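Local coordinates for protein cellobiose 2-epimerase (Ruminococcus albus, PDB 3VW5) that probably catalyses the reversible epimerization of cellobiose to 4-O-beta-D-glucosyl-D-mannose, working on the unmodified sugar within an (alpha/alpha)6 barrel, at residues D40-K45 with M96-K101; L49-L54 with E78-N83. The protein carries 2 engineered substitutions. One frame throughout, in Å; residues are numbered along the deposited sequence.

Contact 1: residues D40-K45 with M96-K101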
ATOM      1  N   ASP A  40      14.205   0.701 -18.738  1.00 48.67           N
ATOM      2  CA  ASP A  40      13.556   1.324 -19.896  1.00 47.37           C
ATOM      3  C   ASP A  40      13.112   2.738 -19.562  1.00 49.56           C
ATOM      4  O   ASP A  40      11.989   2.944 -19.117  1.00 52.93           O
ATOM      5  CB  ASP A  40      12.345   0.511 -20.373  1.00 47.89           C
ATOM      6  CG  ASP A  40      11.701   1.084 -21.651  1.00 52.97           C
ATOM      7  OD1 ASP A  40      12.342   1.899 -22.355  1.00 53.52           O
ATOM      8  OD2 ASP A  40      10.548   0.702 -21.966  1.00 52.19           O
ATOM      9  N   LYS A  41      13.994   3.710 -19.784  1.00 53.77           N
ATOM     10  CA  LYS A  41      13.701   5.106 -19.462  1.00 50.70           C
ATOM     11  C   LYS A  41      12.477   5.597 -20.213  1.00 47.18           C
ATOM     12  O   LYS A  41      11.833   6.553 -19.803  1.00 55.63           O
ATOM     13  CB  LYS A  41      14.905   6.006 -19.757  1.00 48.34           C
ATOM     14  CG  LYS A  41      16.148   5.660 -18.957  1.00 50.90           C
ATOM     15  CD  LYS A  41      17.266   6.689 -19.159  1.00 54.36           C
ATOM     16  CE  LYS A  41      18.515   6.327 -18.345  1.00 54.06           C
ATOM     17  NZ  LYS A  41      19.337   7.525 -17.990  1.00 64.27           N
ATOM     18  N   LYS A  42      12.149   4.920 -21.301  1.00 46.39           N
ATOM     19  CA  LYS A  42      11.041   5.322 -22.149  1.00 52.09           C
ATOM     20  C   LYS A  42       9.732   4.572 -21.849  1.00 51.76           C
ATOM     21  O   LYS A  42       8.744   4.732 -22.562  1.00 51.36           O
ATOM     22  CB  LYS A  42      11.432   5.138 -23.622  1.00 57.10           C
ATOM     23  CG  LYS A  42      11.414   6.427 -24.439  1.00 63.81           C
ATOM     24  CD  LYS A  42      12.636   7.313 -24.178  1.00 59.54           C
ATOM     25  CE  LYS A  42      13.703   7.120 -25.271  1.00 71.95           C
ATOM     26  NZ  LYS A  42      13.126   7.015 -26.663  1.00 72.60           N
ATOM     27  N   ALA A  43       9.722   3.751 -20.804  1.00 49.99           N
ATOM     28  CA  ALA A  43       8.510   3.009 -20.438  1.00 49.19           C
ATOM     29  C   ALA A  43       7.420   3.942 -19.907  1.00 47.45           C
ATOM     30  O   ALA A  43       7.704   5.047 -19.449  1.00 45.74           O
ATOM     31  CB  ALA A  43       8.828   1.908 -19.416  1.00 43.34           C
ATOM     32  N   ASP A  44       6.174   3.492 -19.969  1.00 44.40           N
ATOM     33  CA  ASP A  44       5.067   4.241 -19.394  1.00 43.02           C
ATOM     34  C   ASP A  44       5.220   4.360 -17.882  1.00 44.88           C
ATOM     35  O   ASP A  44       5.702   3.432 -17.222  1.00 42.06           O
ATOM     36  CB  ASP A  44       3.736   3.560 -19.705  1.00 47.73           C
ATOM     37  CG  ASP A  44       3.366   3.626 -21.176  1.00 52.52           C
ATOM     38  OD1 ASP A  44       3.849   4.540 -21.892  1.00 54.21           O
ATOM     39  OD2 ASP A  44       2.569   2.758 -21.606  1.00 51.12           O
ATOM     40  N   LYS A  45       4.799   5.502 -17.343  1.00 40.82           N
ATOM     41  CA  LYS A  45       4.921   5.789 -15.922  1.00 42.61           C
ATOM     42  C   LYS A  45       3.551   5.744 -15.247  1.00 44.51           C
ATOM     43  O   LYS A  45       2.700   6.595 -15.502  1.00 45.50           O
ATOM     44  CB  LYS A  45       5.563   7.167 -15.725  1.00 43.63           C
ATOM     45  CG  LYS A  45       6.868   7.354 -16.489  1.00 44.67           C
ATOM     46  CD  LYS A  45       7.424   8.766 -16.346  1.00 43.13           C
ATOM     47  CE  LYS A  45       8.850   8.851 -16.877  1.00 44.38           C
ATOM     48  NZ  LYS A  45       9.360  10.253 -16.943  1.00 46.20           N
ATOM     49  N   MET A  96       0.574   7.193 -17.430  1.00 44.27           N
ATOM     50  CA  MET A  96       1.103   8.236 -18.304  1.00 44.74           C
ATOM     51  C   MET A  96       2.121   7.575 -19.219  1.00 42.99           C
ATOM     52  O   MET A  96       2.537   6.454 -18.953  1.00 45.99           O
ATOM     53  CB  MET A  96       1.770   9.332 -17.466  1.00 43.72           C
ATOM     54  CG  MET A  96       0.986   9.720 -16.211  1.00 46.87           C
ATOM     55  SD  MET A  96      -0.736  10.241 -16.506  1.00 48.37           S
ATOM     56  CE  MET A  96      -0.476  11.651 -17.600  1.00 43.83           C
ATOM     57  N   ASP A  97       2.513   8.234 -20.302  1.00 43.88           N
ATOM     58  CA  ASP A  97       3.679   7.775 -21.056  1.00 43.65           C
ATOM     59  C   ASP A  97       4.933   8.392 -20.414  1.00 47.15           C
ATOM     60  O   ASP A  97       4.818   9.121 -19.425  1.00 44.81           O
ATOM     61  CB  ASP A  97       3.559   8.095 -22.552  1.00 42.21           C
ATOM     62  CG  ASP A  97       3.555   9.598 -22.848  1.00 55.19           C
ATOM     63  OD1 ASP A  97       4.054  10.406 -22.025  1.00 55.00           O
ATOM     64  OD2 ASP A  97       3.050   9.975 -23.928  1.00 58.70           O
ATOM     65  N   PHE A  98       6.118   8.101 -20.952  1.00 50.80           N
ATOM     66  CA  PHE A  98       7.357   8.575 -20.327  1.00 47.70           C
ATOM     67  C   PHE A  98       7.459  10.088 -20.309  1.00 49.51           C
ATOM     68  O   PHE A  98       8.217  10.668 -19.519  1.00 50.18           O
ATOM     69  CB  PHE A  98       8.599   7.962 -20.975  1.00 51.62           C
ATOM     70  CG  PHE A  98       9.007   8.607 -22.284  1.00 56.14           C
ATOM     71  CD1 PHE A  98       8.339   8.310 -23.463  1.00 51.97           C
ATOM     72  CD2 PHE A  98      10.093   9.478 -22.336  1.00 53.79           C
ATOM     73  CE1 PHE A  98       8.733   8.883 -24.664  1.00 54.20           C
ATOM     74  CE2 PHE A  98      10.488  10.051 -23.532  1.00 54.22           C
ATOM     75  CZ  PHE A  98       9.808   9.750 -24.698  1.00 54.86           C
ATOM     76  N   GLU A  99       6.688  10.733 -21.176  1.00 49.94           N
ATOM     77  CA  GLU A  99       6.683  12.195 -21.230  1.00 53.88           C
ATOM     78  C   GLU A  99       5.635  12.844 -20.340  1.00 50.94           C
ATOM     79  O   GLU A  99       5.642  14.057 -20.164  1.00 51.45           O
ATOM     80  CB  GLU A  99       6.504  12.679 -22.662  1.00 51.44           C
ATOM     81  CG  GLU A  99       7.765  12.566 -23.477  1.00 59.37           C
ATOM     82  CD  GLU A  99       7.548  12.962 -24.920  1.00 71.81           C
ATOM     83  OE1 GLU A  99       6.469  12.626 -25.473  1.00 66.01           O
ATOM     84  OE2 GLU A  99       8.452  13.622 -25.490  1.00 71.83           O
ATOM     85  N   GLY A 100       4.735  12.037 -19.784  1.00 51.89           N
ATOM     86  CA  GLY A 100       3.717  12.557 -18.887  1.00 51.20           C
ATOM     87  C   GLY A 100       2.422  12.908 -19.595  1.00 50.03           C
ATOM     88  O   GLY A 100       1.628  13.696 -19.088  1.00 49.21           O
ATOM     89  N   LYS A 101       2.229  12.350 -20.786  1.00 47.14           N
ATOM     90  CA  LYS A 101       0.938  12.420 -21.459  1.00 49.46           C
ATOM     91  C   LYS A 101       0.072  11.257 -21.028  1.00 48.23           C
ATOM     92  O   LYS A 101       0.567  10.152 -20.815  1.00 46.95           O
ATOM     93  CB  LYS A 101       1.091  12.396 -22.979  1.00 53.35           C
ATOM     94  CG  LYS A 101       1.711  13.655 -23.530  1.00 71.22           C
ATOM     95  CD  LYS A 101       1.505  13.769 -25.033  1.00 83.25           C
ATOM     96  CE  LYS A 101       2.425  14.839 -25.627  1.00 89.93           C
ATOM     97  NZ  LYS A 101       3.879  14.445 -25.502  1.00 80.40           N
TER

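Contact 2: residues L49-L54 with E78-N83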
ATOM      1  N   LEU A  49       2.391   4.274  -9.048  1.00 30.08           N
ATOM      2  CA  LEU A  49       3.813   4.183  -8.803  1.00 33.81           C
ATOM      3  C   LEU A  49       4.347   5.523  -8.304  1.00 40.51           C
ATOM      4  O   LEU A  49       5.097   5.575  -7.332  1.00 39.42           O
ATOM      5  CB  LEU A  49       4.545   3.741 -10.083  1.00 35.03           C
ATOM      6  CG  LEU A  49       6.071   3.854 -10.146  1.00 34.58           C
ATOM      7  CD1 LEU A  49       6.722   3.098  -9.016  1.00 34.10           C
ATOM      8  CD2 LEU A  49       6.612   3.392 -11.489  1.00 35.91           C
ATOM      9  N   HIS A  50       3.959   6.608  -8.975  1.00 40.78           N
ATOM     10  CA  HIS A  50       4.403   7.930  -8.573  1.00 35.62           C
ATOM     11  C   HIS A  50       3.822   8.377  -7.244  1.00 38.13           C
ATOM     12  O   HIS A  50       4.507   9.020  -6.448  1.00 42.66           O
ATOM     13  CB  HIS A  50       4.151   8.949  -9.671  1.00 35.12           C
ATOM     14  CG  HIS A  50       5.170   8.887 -10.762  1.00 46.37           C
ATOM     15  ND1 HIS A  50       5.195   7.873 -11.695  1.00 43.34           N
ATOM     16  CD2 HIS A  50       6.235   9.679 -11.035  1.00 46.33           C
ATOM     17  CE1 HIS A  50       6.215   8.059 -12.512  1.00 41.05           C
ATOM     18  NE2 HIS A  50       6.863   9.147 -12.134  1.00 38.39           N
ATOM     19  N   SER A  51       2.579   8.028  -6.973  1.00 32.60           N
ATOM     20  CA  SER A  51       2.039   8.379  -5.680  1.00 31.17           C
ATOM     21  C   SER A  51       2.788   7.652  -4.581  1.00 32.27           C
ATOM     22  O   SER A  51       3.051   8.218  -3.527  1.00 30.61           O
ATOM     23  CB  SER A  51       0.547   8.095  -5.625  1.00 32.62           C
ATOM     24  OG  SER A  51      -0.117   8.909  -6.563  1.00 31.48           O
ATOM     25  N   ARG A  52       3.150   6.398  -4.834  1.00 37.23           N
ATOM     26  CA  ARG A  52       3.865   5.608  -3.832  1.00 37.05           C
ATOM     27  C   ARG A  52       5.288   6.121  -3.590  1.00 33.53           C
ATOM     28  O   ARG A  52       5.777   6.145  -2.446  1.00 28.84           O
ATOM     29  CB  ARG A  52       3.839   4.133  -4.194  1.00 33.14           C
ATOM     30  CG  ARG A  52       2.467   3.538  -4.039  1.00 39.61           C
ATOM     31  CD  ARG A  52       2.320   2.193  -4.721  1.00 39.36           C
ATOM     32  NE  ARG A  52       1.168   1.460  -4.211  1.00 44.43           N
ATOM     33  CZ  ARG A  52       0.912   0.178  -4.467  1.00 49.50           C
ATOM     34  NH1 ARG A  52       1.728  -0.537  -5.237  1.00 50.82           N
ATOM     35  NH2 ARG A  52      -0.161  -0.392  -3.945  1.00 44.62           N
ATOM     36  N   ILE A  53       5.939   6.546  -4.666  1.00 31.35           N
ATOM     37  CA  ILE A  53       7.226   7.204  -4.535  1.00 36.95           C
ATOM     38  C   ILE A  53       7.064   8.503  -3.728  1.00 35.15           C
ATOM     39  O   ILE A  53       7.789   8.725  -2.748  1.00 32.47           O
ATOM     40  CB  ILE A  53       7.872   7.440  -5.897  1.00 37.24           C
ATOM     41  CG1 ILE A  53       8.192   6.093  -6.528  1.00 34.07           C
ATOM     42  CG2 ILE A  53       9.151   8.278  -5.774  1.00 35.36           C
ATOM     43  CD1 ILE A  53       8.520   6.157  -8.020  1.00 33.32           C
ATOM     44  N   LEU A  54       6.089   9.332  -4.114  1.00 39.04           N
ATOM     45  CA  LEU A  54       5.774  10.568  -3.376  1.00 32.09           C
ATOM     46  C   LEU A  54       5.535  10.264  -1.903  1.00 33.68           C
ATOM     47  O   LEU A  54       6.129  10.891  -1.022  1.00 37.29           O
ATOM     48  CB  LEU A  54       4.575  11.307  -3.979  1.00 32.00           C
ATOM     49  CG  LEU A  54       4.133  12.588  -3.247  1.00 38.29           C
ATOM     50  CD1 LEU A  54       5.312  13.497  -2.912  1.00 35.35           C
ATOM     51  CD2 LEU A  54       3.063  13.372  -3.999  1.00 30.67           C
ATOM     52  N   GLU A  78       5.547  17.190  -8.250  1.00 40.87           N
ATOM     53  CA  GLU A  78       5.330  18.039  -9.413  1.00 43.85           C
ATOM     54  C   GLU A  78       4.787  17.213 -10.566  1.00 44.05           C
ATOM     55  O   GLU A  78       3.875  17.633 -11.281  1.00 45.99           O
ATOM     56  CB  GLU A  78       6.611  18.770  -9.815  1.00 46.32           C
ATOM     57  CG  GLU A  78       6.937  19.966  -8.923  1.00 52.56           C
ATOM     58  CD  GLU A  78       6.127  21.212  -9.277  1.00 66.04           C
ATOM     59  OE1 GLU A  78       5.489  21.775  -8.352  1.00 65.94           O
ATOM     60  OE2 GLU A  78       6.135  21.642 -10.468  1.00 66.24           O
ATOM     61  N   PHE A  79       5.335  16.021 -10.734  1.00 39.99           N
ATOM     62  CA  PHE A  79       4.893  15.161 -11.812  1.00 42.27           C
ATOM     63  C   PHE A  79       3.397  14.853 -11.676  1.00 42.61           C
ATOM     64  O   PHE A  79       2.663  14.892 -12.667  1.00 41.02           O
ATOM     65  CB  PHE A  79       5.728  13.877 -11.862  1.00 39.23           C
ATOM     66  CG  PHE A  79       5.436  13.022 -13.049  1.00 43.33           C
ATOM     67  CD1 PHE A  79       5.933  13.368 -14.305  1.00 43.03           C
ATOM     68  CD2 PHE A  79       4.655  11.874 -12.921  1.00 40.11           C
ATOM     69  CE1 PHE A  79       5.658  12.582 -15.417  1.00 41.73           C
ATOM     70  CE2 PHE A  79       4.376  11.087 -14.020  1.00 37.35           C
ATOM     71  CZ  PHE A  79       4.880  11.440 -15.276  1.00 40.56           C
ATOM     72  N   ILE A  80       2.950  14.573 -10.450  1.00 37.95           N
ATOM     73  CA  ILE A  80       1.554  14.208 -10.213  1.00 42.30           C
ATOM     74  C   ILE A  80       0.617  15.394 -10.455  1.00 43.59           C
ATOM     75  O   ILE A  80      -0.316  15.321 -11.272  1.00 42.03           O
ATOM     76  CB  ILE A  80       1.352  13.661  -8.780  1.00 44.25           C
ATOM     77  CG1 ILE A  80       2.006  12.290  -8.637  1.00 37.84           C
ATOM     78  CG2 ILE A  80      -0.128  13.582  -8.419  1.00 36.19           C
ATOM     79  CD1 ILE A  80       2.119  11.825  -7.205  1.00 34.86           C
ATOM     80  N   LYS A  81       0.887  16.489  -9.751  1.00 42.50           N
ATOM     81  CA  LYS A  81       0.128  17.725  -9.906  1.00 42.78           C
ATOM     82  C   LYS A  81       0.012  18.184 -11.360  1.00 39.92           C
ATOM     83  O   LYS A  81      -1.073  18.510 -11.827  1.00 47.13           O
ATOM     84  CB  LYS A  81       0.755  18.823  -9.047  1.00 48.11           C
ATOM     85  CG  LYS A  81       0.066  20.172  -9.133  1.00 45.77           C
ATOM     86  CD  LYS A  81       0.741  21.173  -8.216  1.00 52.57           C
ATOM     87  CE  LYS A  81       2.070  21.638  -8.788  1.00 55.84           C
ATOM     88  NZ  LYS A  81       2.758  22.560  -7.836  1.00 67.73           N
ATOM     89  N   ASN A  82       1.120  18.186 -12.085  1.00 41.86           N
ATOM     90  CA  ASN A  82       1.125  18.754 -13.435  1.00 43.84           C
ATOM     91  C   ASN A  82       0.692  17.817 -14.557  1.00 40.77           C
ATOM     92  O   ASN A  82       0.445  18.266 -15.668  1.00 47.99           O
ATOM     93  CB  ASN A  82       2.492  19.377 -13.768  1.00 43.66           C
ATOM     94  CG  ASN A  82       2.948  20.394 -12.720  1.00 46.59           C
ATOM     95  OD1 ASN A  82       2.135  21.094 -12.121  1.00 51.87           O
ATOM     96  ND2 ASN A  82       4.250  20.457 -12.483  1.00 43.38           N
ATOM     97  N   ASN A  83       0.606  16.519 -14.293  1.00 44.53           N
ATOM     98  CA  ASN A  83       0.249  15.590 -15.367  1.00 44.59           C
ATOM     99  C   ASN A  83      -0.828  14.602 -14.975  1.00 42.44           C
ATOM    100  O   ASN A  83      -1.637  14.213 -15.801  1.00 43.48           O
ATOM    101  CB  ASN A  83       1.469  14.801 -15.877  1.00 41.21           C
ATOM    102  CG  ASN A  83       2.545  15.696 -16.471  1.00 49.50           C
ATOM    103  OD1 ASN A  83       3.563  15.954 -15.831  1.00 42.65           O
ATOM    104  ND2 ASN A  83       2.327  16.169 -17.705  1.00 52.81           N
TER

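Contact 1: residues D40-K45 with M96-K101
The aliphatic chain of Lys42 lies flat against the ring of Phe98, a CH-pi contact in which CG of Lys42 sits 3.5 Å from the centroid of the Phe98 ring and only 7° off its normal. The two side chains run side by side in the same direction. Lys42 turns at chi2 (77°), which brings CD over the CE2 side of the same face; the opposite face is met, nearer its rim, by CG of Glu99. A lysine suits this exposed place because its methylenes can cover an aromatic ring while the ammonium stays at the surface. Beside this pair Lys45 and Met96 form an antiparallel hydrogen-bonded pair, Lys45 N to Met96 O and Met96 N to Lys45 O both measuring 2.9 Å. From this strand end the extended chain of Lys45 reaches along the backbone of Phe98 until NZ donates to Phe98 O at 2.8 Å; the same NZ bonds Gly27 O and makes a salt bridge with Asp23. Were Lys45 cut back to an alanine, Asp23 would probably lose its cationic mate and both carbonyls this donor. Beyond Met96 the chain makes a type I turn, Asp97 to Gly100, where Asp97 OD1 takes the N-H of Lys101 at 2.9 Å and, more weakly, those of Glu99 and Gly100. Asp44 OD1 lies against the backbone at the start of this turn, 3.3 Å from Asp97 CA. The paired strand ends rest on helices 47-64 and 67-84, Lys45 touching His50 and Phe79, and Met96 packing on Val47 and Asn83.

Contact 2: residues L49-L54 with E78-N83
His50 and Phe79 form an offset stack between neighbouring helices of the (alpha/alpha)6 barrel, their centroids 4.4 Å apart and their planes inclined by 28°. Phe79 has CG anti to its own N (chi1 -173°), which carries the ring across to His50, and CD2 of Phe79 comes to rest over one face of the imidazole, toward its rim. The imidazole is fixed in rotation at both nitrogens, ND1 bonding Gly46 O and NE2 the N-H of Phe29, so a histidine here offers a flat surface for stacking while tying the helix to two backbone groups. Ile80, the next residue after Phe79, points into the interface between the helices. Its CG1 lies anti to the carbonyl carbon, beside the backbone N, and the extended chi2 of 167° pushes CD1 outward between Ser51 and Leu54. The slim Ser51 leaves room for this methyl, and its OG is bonded to Val47 O within its own helix. The segment axes approach to 10.0 Å and run nearer antiparallel than parallel, as suits consecutive helices joined by a short turn. Leu54 meets Ile80 methyl to methyl, CD2 of Leu54 standing 3.7 Å from CD1 of Ile80.

Overall arrangement
Contact 2 is nested along the chain inside the loop that contact 1 closes: 40-45 leads into helix 47-64, helix 67-84 returns, and strand 95-96 brings the chain back beside strand 45-46. The centres of the two contacts are about 13 Å apart, on the same side of the chain's centre. Contact 2 is the buried packing within a helix pair of the barrel, whereas contact 1 is partly exposed and begins the five-stranded antiparallel sheet at one of its two edge strands, 45-46. They also touch directly, Gly100 O and Asn83 ND2 packing 2.9 Å apart. The helical hairpin is thus closed at its ends by strand pairing, joining barrel and sheet.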